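Local coordinates for protein cystalysin (PDB 1C7O) that belongs to the pyridoxal-phosphate-dependent aminotransferase class I and II family and binds the ligand PPG in a pocket, at residues 37-42 with 325-330; 122-127 with 358-363; 354-359 with 366-371. All coordinates share one frame; numbering follows the deposited sequence.

Overall arrangement
All three contacts border PPG. Contacts 1 and 3 are fully buried and share one small antiparallel sheet, in which strands 327-331 and 367-371 are neighbours; their centres lie about 10 Å apart. Contact 2 is only partly buried and joins the start of helix 125-131 to the loop that follows strand 355-356, continuing the chain of contact 3 through Tyr358 and Ile359. The chemistry changes accordingly: contact 1 is mostly apolar packing beside a turn, contact 2 a cluster of aromatic rings held by one backbone bond, and contact 3 a strand pairing with charged side chains.

Contact 1 (37-42 with 325-330); sequences SVADME and TYLQWI. With PPG ((2E,3E)-4-(2-aminoethoxy)-2-[({3-hydroxy-2-methyl-5-[(phosphonooxy)methyl]pyridin-4-yl}methyl)imino]but-3-enoic acid), chain I.
Ala39, at the centre of an inverse gamma turn in the wall of the PPG pocket, packs against Tyr326 and Leu327, where strand 327-331 begins. The turn is closed by Asp40 N donating to Val38 O at 3.0 Å, and it presents a backbone N-H to the ligand: Ala39 N gives a hydrogen bond to PPG O2B, 2.8 Å long and fairly bent at 140°. The methyl of Ala39 touches both the ligand's carboxylate carbon and, roughly at a right angle to that direction, the isobutyl group of Leu327, its CB lying 4.0 Å from Leu327 CD1 and nearly as close to the other methyl. Val38 adds CG1, 3.5 Å from PPG CGI. Tyr326 carries the larger part of the contact. With chi1 at 54° its CG stands between the backbone N and the carbonyl carbon, which turns the ring toward the backbone of Ala39 and Asp40; Tyr326 OH ends 3.1 Å from Ala39 O, and the backbone around Ala39 and Asp40 meets the ring edge. Met41, extended beyond CG, crosses this ring at a slant, Met41 CE coming to 3.8 Å from Tyr326 CE1. The carboxylate of Asp40 is held by salt bridges to Arg11 and Lys18, while Tyr64 of the second subunit packs on Val38 and Asp40, so the loop also borders the dimer interface. Just ahead of the strand, an ST turn shapes the chain: Leu327 N donates to Thr325 OG1 at 3.3 Å, almost straight at 166°.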
loop_
_atom_site.group_PDB
_atom_site.type_symbol
_atom_site.label_atom_id
_atom_site.label_comp_id
_atom_site.label_asym_id
_atom_site.label_seq_id
_atom_site.Cartn_x
_atom_site.Cartn_y
_atom_site.Cartn_z
ATOM N N SER A 37 -3.910 21.399 -9.973
ATOM C CA SER A 37 -4.972 20.781 -9.178
ATOM C C SER A 37 -4.449 19.910 -8.029
ATOM O O SER A 37 -4.127 20.415 -6.954
ATOM C CB SER A 37 -5.862 19.939 -10.092
ATOM O OG SER A 37 -5.096 18.987 -10.809
ATOM N N VAL A 38 -4.374 18.605 -8.271
ATOM C CA VAL A 38 -3.898 17.624 -7.295
ATOM C C VAL A 38 -2.784 18.114 -6.372
ATOM O O VAL A 38 -1.857 18.791 -6.800
ATOM C CB VAL A 38 -3.415 16.347 -8.014
ATOM C CG1 VAL A 38 -2.900 15.327 -6.999
ATOM C CG2 VAL A 38 -4.564 15.749 -8.822
ATOM N N ALA A 39 -2.868 17.748 -5.098
ATOM C CA ALA A 39 -1.866 18.170 -4.122
ATOM C C ALA A 39 -0.527 17.419 -4.048
ATOM O O ALA A 39 -0.240 16.754 -3.045
ATOM C CB ALA A 39 -2.486 18.219 -2.728
ATOM N N ASP A 40 0.269 17.494 -5.111
ATOM C CA ASP A 40 1.618 16.930 -5.100
ATOM C C ASP A 40 2.427 18.062 -5.728
ATOM O O ASP A 40 1.853 18.922 -6.403
ATOM C CB ASP A 40 1.734 15.576 -5.854
ATOM C CG ASP A 40 1.554 15.686 -7.366
ATOM O OD1 ASP A 40 1.611 14.618 -8.026
ATOM O OD2 ASP A 40 1.360 16.799 -7.893
ATOM N N MET A 41 3.732 18.103 -5.490
ATOM C CA MET A 41 4.546 19.211 -5.994
ATOM C C MET A 41 5.098 19.134 -7.414
ATOM O O MET A 41 5.362 18.049 -7.944
ATOM C CB MET A 41 5.716 19.469 -5.046
ATOM C CG MET A 41 5.326 19.742 -3.611
ATOM S SD MET A 41 6.761 20.258 -2.669
ATOM C CE MET A 41 6.054 20.396 -1.014
ATOM N N GLU A 42 5.271 20.310 -8.017
ATOM C CA GLU A 42 5.823 20.410 -9.359
ATOM C C GLU A 42 7.278 20.834 -9.214
ATOM O O GLU A 42 7.819 21.578 -10.038
ATOM C CB GLU A 42 5.044 21.427 -10.212
ATOM C CG GLU A 42 3.683 20.925 -10.736
ATOM C CD GLU A 42 3.760 19.553 -11.414
ATOM O OE1 GLU A 42 4.570 19.372 -12.348
ATOM O OE2 GLU A 42 2.999 18.652 -11.010
ATOM N N THR A 325 -0.668 24.923 4.296
ATOM C CA THR A 325 -0.770 24.150 3.057
ATOM C C THR A 325 -0.279 25.036 1.928
ATOM O O THR A 325 0.150 26.163 2.162
ATOM C CB THR A 325 -2.231 23.679 2.720
ATOM O OG1 THR A 325 -3.016 24.782 2.243
ATOM C CG2 THR A 325 -2.894 23.074 3.943
ATOM N N TYR A 326 -0.317 24.521 0.707
ATOM C CA TYR A 326 0.115 25.304 -0.442
ATOM C C TYR A 326 -1.014 25.285 -1.442
ATOM O O TYR A 326 -0.806 25.407 -2.644
ATOM C CB TYR A 326 1.410 24.741 -1.045
ATOM C CG TYR A 326 1.395 23.265 -1.424
ATOM C CD1 TYR A 326 2.308 22.375 -0.852
ATOM C CD2 TYR A 326 0.514 22.770 -2.392
ATOM C CE1 TYR A 326 2.351 21.030 -1.236
ATOM C CE2 TYR A 326 0.551 21.430 -2.786
ATOM C CZ TYR A 326 1.473 20.564 -2.203
ATOM O OH TYR A 326 1.517 19.243 -2.581
ATOM N N LEU A 327 -2.223 25.134 -0.911
ATOM C CA LEU A 327 -3.444 25.099 -1.706
ATOM C C LEU A 327 -4.267 26.353 -1.360
ATOM O O LEU A 327 -4.963 26.399 -0.341
ATOM C CB LEU A 327 -4.222 23.828 -1.374
ATOM C CG LEU A 327 -3.415 22.520 -1.448
ATOM C CD1 LEU A 327 -4.228 21.358 -0.885
ATOM C CD2 LEU A 327 -3.019 22.243 -2.897
ATOM N N GLN A 328 -4.173 27.365 -2.219
ATOM C CA GLN A 328 -4.865 28.634 -2.026
ATOM C C GLN A 328 -6.311 28.603 -2.509
ATOM O O GLN A 328 -6.595 28.144 -3.617
ATOM C CB GLN A 328 -4.084 29.742 -2.730
ATOM C CG GLN A 328 -4.734 31.109 -2.678
ATOM C CD GLN A 328 -3.747 32.218 -2.984
ATOM O OE1 GLN A 328 -2.865 32.065 -3.831
ATOM N NE2 GLN A 328 -3.895 33.347 -2.301
ATOM N N TRP A 329 -7.210 29.114 -1.665
ATOM C CA TRP A 329 -8.661 29.154 -1.910
ATOM C C TRP A 329 -9.048 30.473 -2.596
ATOM O O TRP A 329 -9.022 31.533 -1.967
ATOM C CB TRP A 329 -9.376 29.025 -0.555
ATOM C CG TRP A 329 -10.829 28.575 -0.573
ATOM C CD1 TRP A 329 -11.857 29.133 0.132
ATOM C CD2 TRP A 329 -11.390 27.445 -1.266
ATOM N NE1 TRP A 329 -13.017 28.427 -0.073
ATOM C CE2 TRP A 329 -12.762 27.387 -0.925
ATOM C CE3 TRP A 329 -10.867 26.475 -2.134
ATOM C CZ2 TRP A 329 -13.622 26.400 -1.424
ATOM C CZ3 TRP A 329 -11.726 25.487 -2.633
ATOM C CH2 TRP A 329 -13.088 25.462 -2.274
ATOM N N ILE A 330 -9.413 30.401 -3.877
ATOM C CA ILE A 330 -9.781 31.590 -4.649
ATOM C C ILE A 330 -11.292 31.708 -4.861
ATOM O O ILE A 330 -11.942 30.749 -5.276
ATOM C CB ILE A 330 -9.088 31.587 -6.040
ATOM C CG1 ILE A 330 -7.604 31.229 -5.894
ATOM C CG2 ILE A 330 -9.218 32.962 -6.695
ATOM C CD1 ILE A 330 -6.885 31.033 -7.213
HETATM N N1 PPG I . -5.618 14.298 3.840
HETATM C C2 PPG I . -5.724 15.615 3.412
HETATM C C2A PPG I . -6.391 16.549 4.366
HETATM C C3 PPG I . -5.142 15.946 2.104
HETATM O O3 PPG I . -5.315 17.273 1.764
HETATM C C4 PPG I . -4.506 14.959 1.334
HETATM C C4A PPG I . -4.089 15.320 -0.095
HETATM C C5 PPG I . -4.458 13.554 1.906
HETATM C C6 PPG I . -5.026 13.303 3.149
HETATM C C5A PPG I . -3.845 12.349 1.090
HETATM O OP4 PPG I . -3.016 11.511 1.918
HETATM P P PPG I . -2.479 10.094 1.355
HETATM O OP1 PPG I . -3.685 9.250 1.180
HETATM O OP2 PPG I . -1.503 9.550 2.412
HETATM O OP3 PPG I . -1.743 10.400 0.105
HETATM N N4A PPG I . -5.191 15.176 -1.020
HETATM C CAI PPG I . -4.990 15.595 -2.419
HETATM C CBC PPG I . -5.570 16.906 -2.863
HETATM O O2B PPG I . -5.458 17.347 -4.185
HETATM O O3B PPG I . -6.185 17.658 -1.992
HETATM C CBI PPG I . -4.190 14.796 -3.306
HETATM C CGI PPG I . -4.792 14.023 -4.335
HETATM O OET PPG I . -5.675 12.900 -4.054
HETATM C CEI PPG I . -5.867 12.193 -5.367
HETATM C CFI PPG I . -4.519 11.611 -5.850
HETATM N NI PPG I . -4.618 10.987 -7.132
#

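Contact 2 (122-127 with 358-363). With PPG ((2E,3E)-4-(2-aminoethoxy)-2-[({3-hydroxy-2-methyl-5-[(phosphonooxy)methyl]pyridin-4-yl}methyl)imino]but-3-enoic acid), chain I.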
loop_
_atom_site.group_PDB
_atom_site.type_symbol
_atom_site.label_atom_id
_atom_site.label_comp_id
_atom_site.label_asym_id
_atom_site.label_seq_id
_atom_site.Cartn_x
_atom_site.Cartn_y
_atom_site.Cartn_z
ATOM N N VAL A 122 -14.501 20.829 2.858
ATOM C CA VAL A 122 -13.222 20.181 3.147
ATOM C C VAL A 122 -12.864 19.090 2.133
ATOM O O VAL A 122 -13.670 18.738 1.281
ATOM C CB VAL A 122 -13.269 19.553 4.569
ATOM C CG1 VAL A 122 -14.302 18.444 4.596
ATOM C CG2 VAL A 122 -11.898 19.033 4.990
ATOM N N TYR A 123 -11.640 18.571 2.251
ATOM C CA TYR A 123 -11.092 17.502 1.407
ATOM C C TYR A 123 -12.143 16.415 1.159
ATOM O O TYR A 123 -12.600 15.753 2.090
ATOM C CB TYR A 123 -9.860 16.928 2.113
ATOM C CG TYR A 123 -9.130 15.836 1.375
ATOM C CD1 TYR A 123 -8.768 15.991 0.040
ATOM C CD2 TYR A 123 -8.758 14.660 2.027
ATOM C CE1 TYR A 123 -8.045 15.000 -0.629
ATOM C CE2 TYR A 123 -8.032 13.667 1.371
ATOM C CZ TYR A 123 -7.676 13.844 0.045
ATOM O OH TYR A 123 -6.934 12.880 -0.598
ATOM N N TYR A 124 -12.497 16.220 -0.110
ATOM C CA TYR A 124 -13.549 15.280 -0.508
ATOM C C TYR A 124 -13.539 13.835 -0.026
ATOM O O TYR A 124 -14.604 13.225 0.131
ATOM C CB TYR A 124 -13.725 15.311 -2.034
ATOM C CG TYR A 124 -12.476 15.023 -2.838
ATOM C CD1 TYR A 124 -12.255 13.758 -3.387
ATOM C CD2 TYR A 124 -11.522 16.019 -3.070
ATOM C CE1 TYR A 124 -11.117 13.492 -4.147
ATOM C CE2 TYR A 124 -10.383 15.763 -3.826
ATOM C CZ TYR A 124 -10.186 14.497 -4.361
ATOM O OH TYR A 124 -9.060 14.233 -5.113
ATOM N N PRO A 125 -12.356 13.250 0.193
ATOM C CA PRO A 125 -12.351 11.862 0.661
ATOM C C PRO A 125 -13.044 11.690 2.022
ATOM O O PRO A 125 -13.538 10.599 2.335
ATOM C CB PRO A 125 -10.866 11.525 0.698
ATOM C CG PRO A 125 -10.354 12.272 -0.488
ATOM C CD PRO A 125 -11.023 13.629 -0.303
ATOM N N PHE A 126 -13.075 12.759 2.824
ATOM C CA PHE A 126 -13.734 12.711 4.126
ATOM C C PHE A 126 -15.192 12.275 3.941
ATOM O O PHE A 126 -15.684 11.398 4.657
ATOM C CB PHE A 126 -13.712 14.082 4.815
ATOM C CG PHE A 126 -12.392 14.438 5.444
ATOM C CD1 PHE A 126 -12.320 15.452 6.401
ATOM C CD2 PHE A 126 -11.220 13.782 5.078
ATOM C CE1 PHE A 126 -11.095 15.806 6.984
ATOM C CE2 PHE A 126 -9.996 14.125 5.651
ATOM C CZ PHE A 126 -9.931 15.138 6.605
ATOM N N PHE A 127 -15.885 12.885 2.979
ATOM C CA PHE A 127 -17.272 12.516 2.735
ATOM C C PHE A 127 -17.336 11.045 2.316
ATOM O O PHE A 127 -18.224 10.298 2.733
ATOM C CB PHE A 127 -17.886 13.364 1.615
ATOM C CG PHE A 127 -17.893 14.844 1.884
ATOM C CD1 PHE A 127 -16.703 15.562 1.960
ATOM C CD2 PHE A 127 -19.100 15.536 1.990
ATOM C CE1 PHE A 127 -16.713 16.950 2.129
ATOM C CE2 PHE A 127 -19.117 16.924 2.160
ATOM C CZ PHE A 127 -17.921 17.632 2.226
ATOM N N TYR A 358 -16.289 23.260 -5.715
ATOM C CA TYR A 358 -17.494 22.498 -5.420
ATOM C C TYR A 358 -17.271 21.027 -5.052
ATOM O O TYR A 358 -18.167 20.383 -4.507
ATOM C CB TYR A 358 -18.465 22.602 -6.595
ATOM C CG TYR A 358 -18.110 21.746 -7.780
ATOM C CD1 TYR A 358 -18.583 20.434 -7.882
ATOM C CD2 TYR A 358 -17.313 22.243 -8.811
ATOM C CE1 TYR A 358 -18.275 19.646 -8.983
ATOM C CE2 TYR A 358 -16.998 21.455 -9.923
ATOM C CZ TYR A 358 -17.485 20.166 -10.001
ATOM O OH TYR A 358 -17.213 19.407 -11.113
ATOM N N ILE A 359 -16.092 20.482 -5.335
ATOM C CA ILE A 359 -15.848 19.084 -4.981
ATOM C C ILE A 359 -15.617 18.943 -3.474
ATOM O O ILE A 359 -15.660 17.836 -2.935
ATOM C CB ILE A 359 -14.623 18.488 -5.730
ATOM C CG1 ILE A 359 -13.335 19.181 -5.276
ATOM C CG2 ILE A 359 -14.819 18.628 -7.247
ATOM C CD1 ILE A 359 -12.086 18.588 -5.867
ATOM N N PHE A 360 -15.377 20.064 -2.795
ATOM C CA PHE A 360 -15.150 20.032 -1.356
ATOM C C PHE A 360 -16.429 20.319 -0.580
ATOM O O PHE A 360 -16.402 20.423 0.643
ATOM C CB PHE A 360 -14.076 21.039 -0.947
ATOM C CG PHE A 360 -12.788 20.886 -1.699
ATOM C CD1 PHE A 360 -12.619 21.479 -2.942
ATOM C CD2 PHE A 360 -11.743 20.135 -1.171
ATOM C CE1 PHE A 360 -11.425 21.327 -3.654
ATOM C CE2 PHE A 360 -10.545 19.976 -1.874
ATOM C CZ PHE A 360 -10.387 20.572 -3.116
ATOM N N GLY A 361 -17.545 20.434 -1.295
ATOM C CA GLY A 361 -18.822 20.716 -0.655
ATOM C C GLY A 361 -19.474 21.973 -1.214
ATOM O O GLY A 361 -18.785 22.844 -1.751
ATOM N N ASP A 362 -20.798 22.068 -1.093
ATOM C CA ASP A 362 -21.557 23.222 -1.592
ATOM C C ASP A 362 -20.933 24.554 -1.198
ATOM O O ASP A 362 -21.001 25.522 -1.946
ATOM C CB ASP A 362 -22.996 23.176 -1.072
ATOM C CG ASP A 362 -23.797 22.030 -1.662
ATOM O OD1 ASP A 362 -24.855 21.698 -1.081
ATOM O OD2 ASP A 362 -23.379 21.467 -2.704
ATOM N N GLY A 363 -20.327 24.596 -0.020
ATOM C CA GLY A 363 -19.698 25.820 0.429
ATOM C C GLY A 363 -18.522 26.204 -0.440
ATOM O O GLY A 363 -17.978 27.298 -0.300
HETATM N N1 PPG I . -5.618 14.298 3.840
HETATM C C2 PPG I . -5.724 15.615 3.412
HETATM C C2A PPG I . -6.391 16.549 4.366
HETATM C C3 PPG I . -5.142 15.946 2.104
HETATM O O3 PPG I . -5.315 17.273 1.764
HETATM C C4 PPG I . -4.506 14.959 1.334
HETATM C C4A PPG I . -4.089 15.320 -0.095
HETATM C C5 PPG I . -4.458 13.554 1.906
HETATM C C6 PPG I . -5.026 13.303 3.149
HETATM C C5A PPG I . -3.845 12.349 1.090
HETATM O OP4 PPG I . -3.016 11.511 1.918
HETATM P P PPG I . -2.479 10.094 1.355
HETATM O OP1 PPG I . -3.685 9.250 1.180
HETATM O OP2 PPG I . -1.503 9.550 2.412
HETATM O OP3 PPG I . -1.743 10.400 0.105
HETATM N N4A PPG I . -5.191 15.176 -1.020
HETATM C CAI PPG I . -4.990 15.595 -2.419
HETATM C CBC PPG I . -5.570 16.906 -2.863
HETATM O O2B PPG I . -5.458 17.347 -4.185
HETATM O O3B PPG I . -6.185 17.658 -1.992
HETATM C CBI PPG I . -4.190 14.796 -3.306
HETATM C CGI PPG I . -4.792 14.023 -4.335
HETATM O OET PPG I . -5.675 12.900 -4.054
HETATM C CEI PPG I . -5.867 12.193 -5.367
HETATM C CFI PPG I . -4.519 11.611 -5.850
HETATM N NI PPG I . -4.618 10.987 -7.132
#
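Val122 and Phe360 supply the one hydrogen bond between these segments: Val122 N donates to Phe360 O over 2.9 Å. The same carbonyl oxygen is approached by the Phe127 ring, whose CZ lies 3.6 Å from Phe360 O. Ring packing makes up most of the rest. Phe360 lies edge-on to the backbone of Val122 and Tyr123, with Phe360 CD2 3.7 Å from Tyr123 CA, and the neighbouring Phe360 CE2 comes to the edge of the Tyr124 ring, 4.2 Å from Tyr124 CD2. Tyr124 and Ile359 run side by side; Tyr124 CD2 is 3.8 Å from Ile359 CD1, and Tyr124 CB rests 3.3 Å from Ile359 O. Toward the ligand, Tyr123 has CG anti to its own N (chi1 -178°), which lays the ring over the pyridine of PPG, while Pro125 CD covers the opposite face. Among its neighbours, segment 122-127 packs on strand 165-171 of the seven-stranded sheet through Val122 and Phe126, and on helix 98-109 through Tyr123 and Pro125, which meet Val99; segment 358-363 is the connection from strand 355-356 to strand 367-371.

Contact 3 (354-359 with 366-371). With PPG ((2E,3E)-4-(2-aminoethoxy)-2-[({3-hydroxy-2-methyl-5-[(phosphonooxy)methyl]pyridin-4-yl}methyl)imino]but-3-enoic acid), chain I.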
loop_
_atom_site.group_PDB
_atom_site.type_symbol
_atom_site.label_atom_id
_atom_site.label_comp_id
_atom_site.label_asym_id
_atom_site.label_seq_id
_atom_site.Cartn_x
_atom_site.Cartn_y
_atom_site.Cartn_z
ATOM N N PHE A 354 -7.505 23.808 -11.902
ATOM C CA PHE A 354 -7.603 23.929 -10.449
ATOM C C PHE A 354 -8.260 22.665 -9.922
ATOM O O PHE A 354 -8.429 21.664 -10.627
ATOM C CB PHE A 354 -8.551 25.060 -10.031
ATOM C CG PHE A 354 -8.109 26.434 -10.411
ATOM C CD1 PHE A 354 -6.878 26.929 -10.001
ATOM C CD2 PHE A 354 -8.983 27.281 -11.087
ATOM C CE1 PHE A 354 -6.526 28.249 -10.251
ATOM C CE2 PHE A 354 -8.640 28.604 -11.341
ATOM C CZ PHE A 354 -7.411 29.089 -10.920
ATOM N N ASP A 355 -8.646 22.756 -8.658
ATOM C CA ASP A 355 -9.380 21.711 -7.988
ATOM C C ASP A 355 -10.677 22.479 -7.731
ATOM O O ASP A 355 -10.802 23.204 -6.742
ATOM C CB ASP A 355 -8.683 21.310 -6.687
ATOM C CG ASP A 355 -8.209 19.860 -6.702
ATOM O OD1 ASP A 355 -7.555 19.458 -7.691
ATOM O OD2 ASP A 355 -8.488 19.123 -5.729
ATOM N N GLU A 356 -11.611 22.365 -8.672
ATOM C CA GLU A 356 -12.898 23.050 -8.588
ATOM C C GLU A 356 -13.464 22.976 -7.177
ATOM O O GLU A 356 -13.755 21.893 -6.672
ATOM C CB GLU A 356 -13.880 22.436 -9.589
ATOM C CG GLU A 356 -13.363 22.420 -11.027
ATOM C CD GLU A 356 -13.246 23.811 -11.640
ATOM O OE1 GLU A 356 -12.320 24.024 -12.453
ATOM O OE2 GLU A 356 -14.084 24.686 -11.323
ATOM N N GLY A 357 -13.617 24.143 -6.556
ATOM C CA GLY A 357 -14.124 24.231 -5.195
ATOM C C GLY A 357 -15.329 23.395 -4.813
ATOM O O GLY A 357 -15.389 22.865 -3.708
ATOM N N TYR A 358 -16.289 23.260 -5.715
ATOM C CA TYR A 358 -17.494 22.498 -5.420
ATOM C C TYR A 358 -17.271 21.027 -5.052
ATOM O O TYR A 358 -18.167 20.383 -4.507
ATOM C CB TYR A 358 -18.465 22.602 -6.595
ATOM C CG TYR A 358 -18.110 21.746 -7.780
ATOM C CD1 TYR A 358 -18.583 20.434 -7.882
ATOM C CD2 TYR A 358 -17.313 22.243 -8.811
ATOM C CE1 TYR A 358 -18.275 19.646 -8.983
ATOM C CE2 TYR A 358 -16.998 21.455 -9.923
ATOM C CZ TYR A 358 -17.485 20.166 -10.001
ATOM O OH TYR A 358 -17.213 19.407 -11.113
ATOM N N ILE A 359 -16.092 20.482 -5.335
ATOM C CA ILE A 359 -15.848 19.084 -4.981
ATOM C C ILE A 359 -15.617 18.943 -3.474
ATOM O O ILE A 359 -15.660 17.836 -2.935
ATOM C CB ILE A 359 -14.623 18.488 -5.730
ATOM C CG1 ILE A 359 -13.335 19.181 -5.276
ATOM C CG2 ILE A 359 -14.819 18.628 -7.247
ATOM C CD1 ILE A 359 -12.086 18.588 -5.867
ATOM N N GLY A 366 -18.152 28.058 -6.514
ATOM C CA GLY A 366 -17.773 29.421 -6.829
ATOM C C GLY A 366 -16.305 29.655 -6.541
ATOM O O GLY A 366 -15.740 30.673 -6.945
ATOM N N PHE A 367 -15.683 28.714 -5.838
ATOM C CA PHE A 367 -14.266 28.833 -5.501
ATOM C C PHE A 367 -13.418 27.916 -6.364
ATOM O O PHE A 367 -13.939 27.031 -7.047
ATOM C CB PHE A 367 -14.011 28.484 -4.028
ATOM C CG PHE A 367 -14.704 29.395 -3.054
ATOM C CD1 PHE A 367 -16.071 29.271 -2.819
ATOM C CD2 PHE A 367 -13.993 30.392 -2.390
ATOM C CE1 PHE A 367 -16.721 30.128 -1.941
ATOM C CE2 PHE A 367 -14.633 31.257 -1.509
ATOM C CZ PHE A 367 -16.003 31.123 -1.285
ATOM N N GLU A 368 -12.106 28.137 -6.312
ATOM C CA GLU A 368 -11.134 27.340 -7.052
ATOM C C GLU A 368 -9.922 27.162 -6.138
ATOM O O GLU A 368 -9.544 28.091 -5.420
ATOM C CB GLU A 368 -10.688 28.067 -8.327
ATOM C CG GLU A 368 -11.786 28.385 -9.320
ATOM C CD GLU A 368 -12.338 27.157 -10.011
ATOM O OE1 GLU A 368 -13.196 27.317 -10.905
ATOM O OE2 GLU A 368 -11.922 26.029 -9.664
ATOM N N ARG A 369 -9.320 25.975 -6.152
ATOM C CA ARG A 369 -8.140 25.732 -5.328
ATOM C C ARG A 369 -6.914 25.641 -6.236
ATOM O O ARG A 369 -6.833 24.774 -7.101
ATOM C CB ARG A 369 -8.285 24.434 -4.531
ATOM C CG ARG A 369 -7.396 24.387 -3.294
ATOM C CD ARG A 369 -7.303 22.997 -2.734
ATOM N NE ARG A 369 -6.579 22.125 -3.644
ATOM C CZ ARG A 369 -6.423 20.821 -3.459
ATOM N NH1 ARG A 369 -6.949 20.242 -2.388
ATOM N NH2 ARG A 369 -5.743 20.100 -4.345
ATOM N N ILE A 370 -5.963 26.544 -6.038
ATOM C CA ILE A 370 -4.758 26.566 -6.849
ATOM C C ILE A 370 -3.558 25.994 -6.100
ATOM O O ILE A 370 -3.319 26.331 -4.938
ATOM C CB ILE A 370 -4.435 28.006 -7.289
ATOM C CG1 ILE A 370 -3.267 28.011 -8.275
ATOM C CG2 ILE A 370 -4.100 28.856 -6.064
ATOM C CD1 ILE A 370 -2.946 29.395 -8.828
ATOM N N ASN A 371 -2.816 25.117 -6.774
ATOM C CA ASN A 371 -1.627 24.504 -6.184
ATOM C C ASN A 371 -0.446 25.445 -6.374
ATOM O O ASN A 371 0.003 25.661 -7.497
ATOM C CB ASN A 371 -1.313 23.171 -6.857
ATOM C CG ASN A 371 -0.201 22.429 -6.162
ATOM O OD1 ASN A 371 0.772 23.034 -5.713
ATOM N ND2 ASN A 371 -0.331 21.108 -6.071
HETATM N N1 PPG I . -5.618 14.298 3.840
HETATM C C2 PPG I . -5.724 15.615 3.412
HETATM C C2A PPG I . -6.391 16.549 4.366
HETATM C C3 PPG I . -5.142 15.946 2.104
HETATM O O3 PPG I . -5.315 17.273 1.764
HETATM C C4 PPG I . -4.506 14.959 1.334
HETATM C C4A PPG I . -4.089 15.320 -0.095
HETATM C C5 PPG I . -4.458 13.554 1.906
HETATM C C6 PPG I . -5.026 13.303 3.149
HETATM C C5A PPG I . -3.845 12.349 1.090
HETATM O OP4 PPG I . -3.016 11.511 1.918
HETATM P P PPG I . -2.479 10.094 1.355
HETATM O OP1 PPG I . -3.685 9.250 1.180
HETATM O OP2 PPG I . -1.503 9.550 2.412
HETATM O OP3 PPG I . -1.743 10.400 0.105
HETATM N N4A PPG I . -5.191 15.176 -1.020
HETATM C CAI PPG I . -4.990 15.595 -2.419
HETATM C CBC PPG I . -5.570 16.906 -2.863
HETATM O O2B PPG I . -5.458 17.347 -4.185
HETATM O O3B PPG I . -6.185 17.658 -1.992
HETATM C CBI PPG I . -4.190 14.796 -3.306
HETATM C CGI PPG I . -4.792 14.023 -4.335
HETATM O OET PPG I . -5.675 12.900 -4.054
HETATM C CEI PPG I . -5.867 12.193 -5.367
HETATM C CFI PPG I . -4.519 11.611 -5.850
HETATM N NI PPG I . -4.618 10.987 -7.132
HETATM O O HOH W 1 -16.934 25.846 -7.817
#
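Asp355 and Arg369 face each other in a beta hairpin whose strands, 355-356 and 367-371, form one side of the PPG pocket. They are an antiparallel hydrogen-bonded pair: Asp355 N donates to Arg369 O at 3.1 Å, and Arg369 N returns a bond to Asp355 O at 3.2 Å. Beyond the non-hydrogen-bonded pair Glu356 and Glu368, Gly357 N donates to Phe367 O at 2.9 Å as the chain enters a 3-10 turn. A water accepts from Gly366 N and makes weak bonds to Tyr358 N and Phe367 O, linking the strand ends.

On the ligand side Arg369, bent at chi3 (68°), offers two N-H groups to one carboxylate: NH1 to PPG O3B at 2.7 Å, and NH2 to PPG O2B at 2.8 Å, the latter nearly straight at 172°. Asp355 stacks its carboxylate over a face of the guanidinium, planes 7° apart; the 3.2 Å salt bridge from Asp355 OD2 to Arg369 NH2 works through charge alone, as no N-H points at the oxygen. Asn175 and the backbone of Ser37 take further N-H groups of Arg369, fixing its orientation.

On the face that carries Glu356 and Glu368, Glu368 CB lies over the Phe354 ring in a CH-pi contact, 3.8 Å from the ring centroid, the two side chains crossing at about a right angle, while Ile370 packs beside the same ring. The carboxylates of Glu356 and Glu368 meet almost perpendicular, Glu356 OE2 2.8 Å from Glu368 OE1; such closeness of two buried carboxylates would probably favour protonation of one of them. An arginine on a small-domain strand, gripping a ligand carboxylate through both terminal nitrogens, is typical of fold type I pyridoxal-phosphate proteins of the aminotransferase family.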